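Local coordinates for protein transcriptional regulator (TetR/AcrR family) (Bacillus halodurans, PDB 5GPA) that probably represses genes of fatty acid degradation by binding their operator DNA as a TetR-family regulator, with binding of an effector expected to control its hold on DNA, at residues 61-66 with 122-127; 68-73 with 88-93; 78-83 with 142-147. The protein carries 1 engineered substitution. All blocks are in the same frame, centred on the assembly; numbering follows the deposited sequence.

Contact 1. Residues 61-66 with 122-127; sequences EKMGRF and EVLKGY
The rings of Phe-66 and Tyr-127 meet edge-to-face: CE1 of Phe-66 stands 3.8 Å above the plane of the Tyr-127 ring, over its centre, while Tyr-127 CE1 lies in plane at the edge of the Phe-66 ring. The ring planes are 81° apart and the centroids 5.2 Å, a T-shaped stack. A first torsion of 173° sets CG of Phe-66 trans to its backbone N, and Tyr-127 has the same setting. The CE methyl of Met-63 comes in beside the tyrosine, 3.7 Å from Tyr-127 CB and oblique to its ring. Bent at both chi2 and chi3, the Met-63 chain folds so that CE also reaches CD1 of Leu-124, while its CB packs on Val-123 CG1 at 3.8 Å. The segments 61-66 and 122-127 belong to helices 51-75 and 115-140, nearly parallel here at 8° with axes 9.3 Å apart, in the all-helical C-terminal part of this TetR-family regulator. Leu-124 and Tyr-127 turn also to Phe-158 of helix 150-170. The phenol oxygen of Tyr-127 is hydrogen-bonded to His-91 ND1, and the His-91 ring meets Phe-66 edge-to-face. No hydrogen bond links the two segments directly, so the interface is held by apolar and aromatic contacts, while the bond to His-91 satisfies the polar end of the buried tyrosine and restrains the ring against which Phe-66 packs.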
loop_
_atom_site.group_PDB
_atom_site.type_symbol
_atom_site.label_atom_id
_atom_site.label_comp_id
_atom_site.label_asym_id
_atom_site.label_seq_id
_atom_site.Cartn_x
_atom_site.Cartn_y
_atom_site.Cartn_z
ATOM N N GLU A 61 12.159 -12.186 10.098
ATOM C CA GLU A 61 11.844 -13.534 10.503
ATOM C C GLU A 61 10.526 -14.043 9.966
ATOM O O GLU A 61 10.489 -15.077 9.396
ATOM C CB GLU A 61 11.848 -13.646 12.002
ATOM C CG GLU A 61 12.847 -14.627 12.506
ATOM C CD GLU A 61 12.540 -15.989 11.978
ATOM O OE1 GLU A 61 11.429 -16.468 12.218
ATOM O OE2 GLU A 61 13.382 -16.557 11.290
ATOM N N LYS A 62 9.457 -13.299 10.184
ATOM C CA LYS A 62 8.158 -13.684 9.717
ATOM C C LYS A 62 8.118 -13.803 8.209
ATOM O O LYS A 62 7.547 -14.721 7.694
ATOM C CB LYS A 62 7.103 -12.706 10.187
ATOM C CG LYS A 62 6.899 -12.661 11.686
ATOM C CD LYS A 62 6.762 -14.014 12.315
ATOM C CE LYS A 62 6.216 -13.870 13.709
ATOM N NZ LYS A 62 5.793 -15.135 14.334
ATOM N N MET A 63 8.731 -12.867 7.511
ATOM C CA MET A 63 8.729 -12.916 6.065
ATOM C C MET A 63 9.527 -14.052 5.482
ATOM O O MET A 63 9.152 -14.592 4.480
ATOM C CB MET A 63 9.162 -11.598 5.463
ATOM C CG MET A 63 8.090 -10.533 5.591
ATOM S SD MET A 63 6.677 -10.850 4.542
ATOM C CE MET A 63 7.525 -11.003 3.006
ATOM N N GLY A 64 10.612 -14.410 6.131
ATOM C CA GLY A 64 11.460 -15.467 5.639
ATOM C C GLY A 64 10.776 -16.802 5.627
ATOM O O GLY A 64 10.883 -17.540 4.705
ATOM N N ARG A 65 10.028 -17.076 6.663
ATOM C CA ARG A 65 9.204 -18.266 6.705
ATOM C C ARG A 65 7.967 -18.182 5.805
ATOM O O ARG A 65 7.576 -19.170 5.239
ATOM C CB ARG A 65 8.783 -18.582 8.136
ATOM C CG ARG A 65 7.553 -17.837 8.621
ATOM C CD ARG A 65 6.989 -18.462 9.889
ATOM N NE ARG A 65 7.794 -18.119 11.072
ATOM C CZ ARG A 65 7.312 -17.548 12.166
ATOM N NH1 ARG A 65 8.122 -17.271 13.167
ATOM N NH2 ARG A 65 6.017 -17.251 12.252
ATOM N N PHE A 66 7.360 -17.003 5.711
ATOM C CA PHE A 66 6.206 -16.779 4.868
ATOM C C PHE A 66 6.513 -17.189 3.449
ATOM O O PHE A 66 5.769 -17.907 2.853
ATOM C CB PHE A 66 5.807 -15.325 5.005
ATOM C CG PHE A 66 4.731 -14.858 4.085
ATOM C CD1 PHE A 66 5.007 -14.566 2.793
ATOM C CD2 PHE A 66 3.468 -14.584 4.565
ATOM C CE1 PHE A 66 4.038 -14.076 1.963
ATOM C CE2 PHE A 66 2.489 -14.099 3.743
ATOM C CZ PHE A 66 2.785 -13.845 2.438
ATOM N N GLU A 122 13.586 -3.612 1.958
ATOM C CA GLU A 122 14.622 -4.591 1.686
ATOM C C GLU A 122 14.170 -6.008 2.060
ATOM O O GLU A 122 14.440 -6.963 1.339
ATOM C CB GLU A 122 15.906 -4.226 2.441
ATOM C CG GLU A 122 17.181 -4.583 1.695
ATOM C CD GLU A 122 17.345 -3.789 0.399
ATOM O OE1 GLU A 122 16.910 -2.613 0.348
ATOM O OE2 GLU A 122 17.902 -4.343 -0.576
ATOM N N VAL A 123 13.503 -6.146 3.200
ATOM C CA VAL A 123 12.983 -7.451 3.606
ATOM C C VAL A 123 11.942 -7.959 2.607
ATOM O O VAL A 123 11.924 -9.134 2.222
ATOM C CB VAL A 123 12.353 -7.399 5.002
ATOM C CG1 VAL A 123 11.657 -8.726 5.312
ATOM C CG2 VAL A 123 13.418 -7.101 6.039
ATOM N N LEU A 124 11.094 -7.042 2.171
ATOM C CA LEU A 124 10.045 -7.351 1.214
ATOM C C LEU A 124 10.607 -7.936 -0.086
ATOM O O LEU A 124 9.938 -8.716 -0.757
ATOM C CB LEU A 124 9.247 -6.088 0.937
ATOM C CG LEU A 124 7.788 -6.283 0.565
ATOM C CD1 LEU A 124 7.124 -7.196 1.599
ATOM C CD2 LEU A 124 7.112 -4.905 0.476
ATOM N N LYS A 125 11.858 -7.597 -0.411
ATOM C CA LYS A 125 12.451 -8.012 -1.687
ATOM C C LYS A 125 12.442 -9.522 -1.893
ATOM O O LYS A 125 12.339 -9.997 -3.024
ATOM C CB LYS A 125 13.884 -7.480 -1.811
ATOM C CG LYS A 125 13.994 -6.324 -2.800
ATOM C CD LYS A 125 15.300 -5.554 -2.647
ATOM C CE LYS A 125 15.261 -4.237 -3.421
ATOM N NZ LYS A 125 16.383 -3.342 -3.024
ATOM N N GLY A 126 12.539 -10.273 -0.802
ATOM C CA GLY A 126 12.506 -11.724 -0.888
ATOM C C GLY A 126 11.194 -12.215 -1.468
ATOM O O GLY A 126 11.171 -13.100 -2.320
ATOM N N TYR A 127 10.090 -11.644 -1.007
ATOM C CA TYR A 127 8.780 -12.014 -1.538
ATOM C C TYR A 127 8.652 -11.570 -3.018
ATOM O O TYR A 127 8.234 -12.356 -3.876
ATOM C CB TYR A 127 7.672 -11.405 -0.674
ATOM C CG TYR A 127 6.251 -11.860 -0.993
ATOM C CD1 TYR A 127 5.990 -13.102 -1.551
ATOM C CD2 TYR A 127 5.173 -11.023 -0.739
ATOM C CE1 TYR A 127 4.680 -13.499 -1.851
ATOM C CE2 TYR A 127 3.874 -11.403 -1.029
ATOM C CZ TYR A 127 3.625 -12.635 -1.575
ATOM O OH TYR A 127 2.311 -12.999 -1.843
#

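Contact 2. Residues 68-73 with 88-93; sequences DKIRSQ and VNMHFK
Met-90 runs alongside Ile-70 and crosses over Gln-73, with its CB 3.5 Å from Ile-70 CG1, the closest approach of the two segments. The isoleucine and methionine run past one another in opposite directions, and Ile-70 CD1 carries on to 4.4 Å from the backbone N of His-91. With chi1 at -71° the CG of Met-90 sits opposite its own carbonyl carbon, and further bends at chi2 and chi3 curl the thioether over Gln-73. There SD lies 3.8 Å from Gln-73 CG, and the two chains cross at about a right angle. The CE methyl continues to 4.2 Å from Lys-69 CB, touching the root of a lysine whose amine extends off the other way. Helices 51-75 and 80-96 follow one another in the chain and form a roughly antiparallel helical hairpin; their short segments stand at 147°, with axes 9.8 Å apart. Beyond the pair, Ile-70 also packs on Tyr-127 and Leu-130 of helix 115-140, and His-91 packs on Leu-161 of helix 150-170. Across the interface itself no hydrogen bond forms: CB of the methionine packs on the isoleucine on the buried side, its thioether on aliphatic carbons of the glutamine and lysine on the exposed side, so the hairpin is joined here by van der Waals contact, without the directional demands of polar bonds.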
loop_
_atom_site.group_PDB
_atom_site.type_symbol
_atom_site.label_atom_id
_atom_site.label_comp_id
_atom_site.label_asym_id
_atom_site.label_seq_id
_atom_site.Cartn_x
_atom_site.Cartn_y
_atom_site.Cartn_z
ATOM N N ASP A 68 9.253 -19.078 2.212
ATOM C CA ASP A 68 9.632 -20.489 2.059
ATOM C C ASP A 68 8.441 -21.443 2.107
ATOM O O ASP A 68 8.424 -22.415 1.363
ATOM C CB ASP A 68 10.661 -20.903 3.110
ATOM C CG ASP A 68 12.007 -20.288 2.858
ATOM O OD1 ASP A 68 12.696 -20.716 1.913
ATOM O OD2 ASP A 68 12.393 -19.383 3.613
ATOM N N LYS A 69 7.455 -21.166 2.954
ATOM C CA LYS A 69 6.229 -21.942 2.910
ATOM C C LYS A 69 5.463 -21.774 1.598
ATOM O O LYS A 69 4.938 -22.754 1.069
ATOM C CB LYS A 69 5.328 -21.605 4.086
ATOM C CG LYS A 69 5.900 -21.983 5.437
ATOM C CD LYS A 69 4.895 -21.735 6.565
ATOM C CE LYS A 69 5.601 -21.620 7.901
ATOM N NZ LYS A 69 4.686 -21.282 9.041
ATOM N N ILE A 70 5.421 -20.561 1.050
ATOM C CA ILE A 70 4.761 -20.374 -0.239
ATOM C C ILE A 70 5.555 -21.095 -1.310
ATOM O O ILE A 70 5.005 -21.822 -2.148
ATOM C CB ILE A 70 4.627 -18.898 -0.627
ATOM C CG1 ILE A 70 3.676 -18.170 0.313
ATOM C CG2 ILE A 70 4.147 -18.774 -2.065
ATOM C CD1 ILE A 70 3.485 -16.698 -0.054
ATOM N N ARG A 71 6.867 -20.907 -1.257
ATOM C CA ARG A 71 7.746 -21.534 -2.222
ATOM C C ARG A 71 7.597 -23.056 -2.182
ATOM O O ARG A 71 7.652 -23.714 -3.212
ATOM C CB ARG A 71 9.197 -21.137 -1.975
ATOM C CG ARG A 71 10.172 -21.850 -2.904
ATOM C CD ARG A 71 11.550 -21.247 -2.837
ATOM N NE ARG A 71 11.631 -19.997 -3.584
ATOM C CZ ARG A 71 11.961 -18.835 -3.034
ATOM N NH1 ARG A 71 12.022 -17.734 -3.778
ATOM N NH2 ARG A 71 12.235 -18.778 -1.735
ATOM N N SER A 72 7.383 -23.605 -0.992
ATOM C CA SER A 72 7.217 -25.046 -0.850
ATOM C C SER A 72 5.929 -25.519 -1.513
ATOM O O SER A 72 5.950 -26.445 -2.329
ATOM C CB SER A 72 7.228 -25.446 0.626
ATOM O OG SER A 72 6.701 -26.751 0.800
ATOM N N GLN A 73 4.815 -24.883 -1.167
ATOM C CA GLN A 73 3.525 -25.284 -1.697
ATOM C C GLN A 73 3.495 -25.169 -3.218
ATOM O O GLN A 73 2.738 -25.868 -3.887
ATOM C CB GLN A 73 2.417 -24.441 -1.083
ATOM C CG GLN A 73 2.201 -24.660 0.395
ATOM C CD GLN A 73 1.777 -26.079 0.701
ATOM O OE1 GLN A 73 2.501 -26.835 1.347
ATOM N NE2 GLN A 73 0.600 -26.455 0.213
ATOM N N VAL A 88 -1.556 -16.786 -3.932
ATOM C CA VAL A 88 -2.611 -15.939 -3.398
ATOM C C VAL A 88 -3.235 -16.557 -2.123
ATOM O O VAL A 88 -3.418 -15.877 -1.156
ATOM C CB VAL A 88 -3.718 -15.671 -4.459
ATOM C CG1 VAL A 88 -4.860 -14.919 -3.819
ATOM C CG2 VAL A 88 -3.188 -14.888 -5.670
ATOM N N ASN A 89 -3.605 -17.833 -2.133
ATOM C CA ASN A 89 -4.096 -18.513 -0.940
ATOM C C ASN A 89 -3.068 -18.669 0.122
ATOM O O ASN A 89 -3.495 -18.468 1.284
ATOM C CB ASN A 89 -4.772 -19.819 -1.402
ATOM C CG ASN A 89 -5.056 -20.847 -0.303
ATOM O OD1 ASN A 89 -5.468 -20.520 0.801
ATOM N ND2 ASN A 89 -5.092 -22.105 -0.711
ATOM N N MET A 90 -1.781 -18.908 -0.174
ATOM C CA MET A 90 -0.875 -18.942 0.974
ATOM C C MET A 90 -0.691 -17.531 1.626
ATOM O O MET A 90 -0.490 -17.400 2.848
ATOM C CB MET A 90 0.459 -19.536 0.570
ATOM C CG MET A 90 0.454 -21.049 0.289
ATOM S SD MET A 90 -0.051 -21.977 1.753
ATOM C CE MET A 90 1.294 -21.501 2.871
ATOM N N HIS A 91 -0.801 -16.482 0.815
ATOM C CA HIS A 91 -0.665 -15.118 1.327
ATOM C C HIS A 91 -1.814 -14.786 2.273
ATOM O O HIS A 91 -1.589 -14.356 3.396
ATOM C CB HIS A 91 -0.609 -14.129 0.151
ATOM C CG HIS A 91 -0.322 -12.700 0.535
ATOM N ND1 HIS A 91 0.546 -11.896 -0.177
ATOM C CD2 HIS A 91 -0.802 -11.927 1.540
ATOM C CE1 HIS A 91 0.591 -10.693 0.372
ATOM N NE2 HIS A 91 -0.212 -10.688 1.420
ATOM N N PHE A 92 -3.046 -14.978 1.814
ATOM C CA PHE A 92 -4.213 -14.684 2.626
ATOM C C PHE A 92 -4.292 -15.595 3.866
ATOM O O PHE A 92 -4.615 -15.128 4.956
ATOM C CB PHE A 92 -5.492 -14.810 1.790
ATOM C CG PHE A 92 -5.669 -13.708 0.763
ATOM C CD1 PHE A 92 -4.762 -12.656 0.688
ATOM C CD2 PHE A 92 -6.739 -13.728 -0.113
ATOM C CE1 PHE A 92 -4.919 -11.644 -0.232
ATOM C CE2 PHE A 92 -6.905 -12.718 -1.042
ATOM C CZ PHE A 92 -5.985 -11.679 -1.107
ATOM N N LYS A 93 -3.981 -16.880 3.700
ATOM C CA LYS A 93 -4.114 -17.851 4.799
ATOM C C LYS A 93 -3.179 -17.543 5.950
ATOM O O LYS A 93 -3.566 -17.591 7.112
ATOM C CB LYS A 93 -3.831 -19.266 4.310
ATOM C CG LYS A 93 -5.018 -20.159 4.280
ATOM C CD LYS A 93 -4.581 -21.616 4.270
ATOM C CE LYS A 93 -5.655 -22.453 3.614
ATOM N NZ LYS A 93 -5.530 -23.886 3.968
#

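Contact 3. Residues 78-83 with 142-147; sequences TDVEEK and GYFFQE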
loop_
_atom_site.group_PDB
_atom_site.type_symbol
_atom_site.label_atom_id
_atom_site.label_comp_id
_atom_site.label_asym_id
_atom_site.label_seq_id
_atom_site.Cartn_x
_atom_site.Cartn_y
_atom_site.Cartn_z
ATOM N N THR A 78 1.724 -28.212 -10.564
ATOM C CA THR A 78 1.941 -28.403 -11.992
ATOM C C THR A 78 1.817 -27.106 -12.806
ATOM O O THR A 78 2.817 -26.474 -13.156
ATOM C CB THR A 78 0.949 -29.453 -12.524
ATOM O OG1 THR A 78 -0.347 -29.209 -11.955
ATOM C CG2 THR A 78 1.413 -30.859 -12.118
ATOM N N ASP A 79 0.575 -26.731 -13.099
ATOM C CA ASP A 79 0.266 -25.511 -13.825
ATOM C C ASP A 79 0.697 -24.260 -13.024
ATOM O O ASP A 79 0.640 -24.234 -11.789
ATOM C CB ASP A 79 -1.236 -25.476 -14.186
ATOM C CG ASP A 79 -1.693 -24.108 -14.620
ATOM O OD1 ASP A 79 -1.865 -23.880 -15.850
ATOM O OD2 ASP A 79 -1.892 -23.284 -13.713
ATOM N N VAL A 80 1.132 -23.227 -13.742
ATOM C CA VAL A 80 1.650 -22.012 -13.119
ATOM C C VAL A 80 0.518 -21.110 -12.636
ATOM O O VAL A 80 0.693 -20.285 -11.741
ATOM C CB VAL A 80 2.583 -21.261 -14.104
ATOM C CG1 VAL A 80 2.776 -19.786 -13.751
ATOM C CG2 VAL A 80 3.921 -21.972 -14.191
ATOM N N GLU A 81 -0.666 -21.270 -13.208
ATOM C CA GLU A 81 -1.796 -20.503 -12.703
ATOM C C GLU A 81 -2.225 -21.139 -11.391
ATOM O O GLU A 81 -2.690 -20.443 -10.494
ATOM C CB GLU A 81 -2.940 -20.447 -13.725
ATOM C CG GLU A 81 -2.751 -19.306 -14.724
ATOM C CD GLU A 81 -3.118 -19.681 -16.145
ATOM O OE1 GLU A 81 -4.333 -19.840 -16.423
ATOM O OE2 GLU A 81 -2.192 -19.789 -16.985
ATOM N N GLU A 82 -2.021 -22.448 -11.237
ATOM C CA GLU A 82 -2.290 -23.016 -9.914
ATOM C C GLU A 82 -1.181 -22.576 -8.951
ATOM O O GLU A 82 -1.426 -22.457 -7.751
ATOM C CB GLU A 82 -2.457 -24.548 -9.938
ATOM C CG GLU A 82 -1.999 -25.267 -8.643
ATOM C CD GLU A 82 -2.174 -26.793 -8.664
ATOM O OE1 GLU A 82 -3.215 -27.279 -9.169
ATOM O OE2 GLU A 82 -1.283 -27.504 -8.147
ATOM N N LYS A 83 0.002 -22.269 -9.478
ATOM C CA LYS A 83 1.039 -21.701 -8.630
ATOM C C LYS A 83 0.635 -20.311 -8.172
ATOM O O LYS A 83 0.862 -19.947 -7.026
ATOM C CB LYS A 83 2.375 -21.647 -9.347
ATOM C CG LYS A 83 2.998 -23.003 -9.590
ATOM C CD LYS A 83 4.416 -22.855 -10.106
ATOM C CE LYS A 83 5.082 -24.212 -10.300
ATOM N NZ LYS A 83 6.561 -24.101 -10.522
ATOM N N GLY A 142 4.336 -19.909 -21.694
ATOM C CA GLY A 142 3.201 -19.394 -22.434
ATOM C C GLY A 142 1.884 -19.328 -21.684
ATOM O O GLY A 142 0.833 -19.218 -22.311
ATOM N N TYR A 143 1.921 -19.384 -20.352
ATOM C CA TYR A 143 0.711 -19.158 -19.558
ATOM C C TYR A 143 0.367 -17.662 -19.483
ATOM O O TYR A 143 -0.796 -17.279 -19.615
ATOM C CB TYR A 143 0.864 -19.729 -18.144
ATOM C CG TYR A 143 0.988 -21.240 -18.057
ATOM C CD1 TYR A 143 0.170 -22.085 -18.806
ATOM C CD2 TYR A 143 1.933 -21.825 -17.223
ATOM C CE1 TYR A 143 0.290 -23.473 -18.709
ATOM C CE2 TYR A 143 2.058 -23.203 -17.115
ATOM C CZ TYR A 143 1.240 -24.022 -17.863
ATOM O OH TYR A 143 1.374 -25.394 -17.760
ATOM N N PHE A 144 1.375 -16.819 -19.260
ATOM C CA PHE A 144 1.167 -15.374 -19.210
ATOM C C PHE A 144 1.577 -14.784 -20.553
ATOM O O PHE A 144 2.491 -15.299 -21.185
ATOM C CB PHE A 144 1.985 -14.725 -18.078
ATOM C CG PHE A 144 1.661 -15.243 -16.707
ATOM C CD1 PHE A 144 0.360 -15.533 -16.350
ATOM C CD2 PHE A 144 2.669 -15.452 -15.784
ATOM C CE1 PHE A 144 0.071 -16.002 -15.093
ATOM C CE2 PHE A 144 2.392 -15.935 -14.531
ATOM C CZ PHE A 144 1.091 -16.207 -14.180
ATOM N N PHE A 145 0.951 -13.687 -20.977
ATOM C CA PHE A 145 1.263 -13.165 -22.309
ATOM C C PHE A 145 2.712 -12.661 -22.321
ATOM O O PHE A 145 3.228 -12.214 -21.298
ATOM C CB PHE A 145 0.238 -12.098 -22.753
ATOM C CG PHE A 145 0.386 -10.757 -22.100
ATOM C CD1 PHE A 145 -0.161 -10.508 -20.853
ATOM C CD2 PHE A 145 1.029 -9.724 -22.763
ATOM C CE1 PHE A 145 -0.043 -9.244 -20.262
ATOM C CE2 PHE A 145 1.157 -8.475 -22.190
ATOM C CZ PHE A 145 0.622 -8.229 -20.932
ATOM N N GLN A 146 3.386 -12.772 -23.462
ATOM C CA GLN A 146 4.852 -12.697 -23.465
ATOM C C GLN A 146 5.388 -11.260 -23.419
ATOM O O GLN A 146 6.493 -11.014 -22.936
ATOM C CB GLN A 146 5.414 -13.438 -24.688
ATOM C CG GLN A 146 6.518 -14.459 -24.341
ATOM C CD GLN A 146 7.917 -13.870 -24.102
ATOM O OE1 GLN A 146 8.105 -12.661 -24.030
ATOM N NE2 GLN A 146 8.900 -14.752 -23.938
ATOM N N GLU A 147 4.592 -10.296 -23.862
ATOM C CA GLU A 147 4.996 -8.890 -23.815
ATOM C C GLU A 147 4.808 -8.280 -22.415
ATOM O O GLU A 147 4.950 -7.079 -22.230
ATOM C CB GLU A 147 4.209 -8.071 -24.847
ATOM C CG GLU A 147 4.610 -8.330 -26.297
ATOM C CD GLU A 147 3.797 -7.517 -27.312
ATOM O OE1 GLU A 147 2.734 -6.958 -26.946
ATOM O OE2 GLU A 147 4.230 -7.434 -28.484
#
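Tyr-143 packs against Val-80 and Asp-79, the N-cap of helix 80-96, and does most of the touching for the loop 142-147 that joins helix 115-140 to helix 150-170. Its ring lies against the first turn of the helix, with Val-80 CB 3.2 Å from CD2, a tight approach, and Val-80 CG2 near the ring carbons CD2 and CE2, the valine standing oblique to the ring. Asp-79 OD1 stands over one face of the ring, 3.6 Å above its plane and offset toward the rim, the carboxylate and ring planes being 46° apart. On the same side of the ring plane, nearer the CB end, Glu-81 OE2 comes 3.3 Å from Tyr-143 CB, its carboxylate turned 83° from the ring. Phe-144 follows, buried, with CE2 3.9 Å from Val-80 CG1; its first torsion of -60° places CG opposite the carbonyl carbon, which brings the ring to the valine, where CG1 meets it obliquely. The same ring packs on Leu-135 and Leu-189, and on Leu-192 of the second subunit, so this loop corner belongs also to the dimer interface. Phe-145 then leaves the helix start and makes backbone hydrogen bonds to the second subunit. The aspartate over the Tyr-143 ring is itself held by the helix it caps: Asp-79 OD2 accepts from Glu-82 N at 2.6 Å, the donor arriving nearly in line with the C-O bond.

The three contacts lie inside the C-terminal helical region of the chain. Contacts 1 and 2 have centres 12 Å apart, share helix 51-75 and touch each other directly; contact 2 is nested within the chain loop that contact 1 closes. Contact 3 sits apart, 17 Å from contact 2 and 24 Å from contact 1 between centres, at the far start of helix 80-96, which it shares with contact 2. Its segments alternate along the chain with those of both others. Contact 1 thus joins helices 51-75 and 115-140, contact 2 joins 51-75 and 80-96, and contact 3 joins the start of 80-96 to the loop after 115-140, which also meets the second subunit.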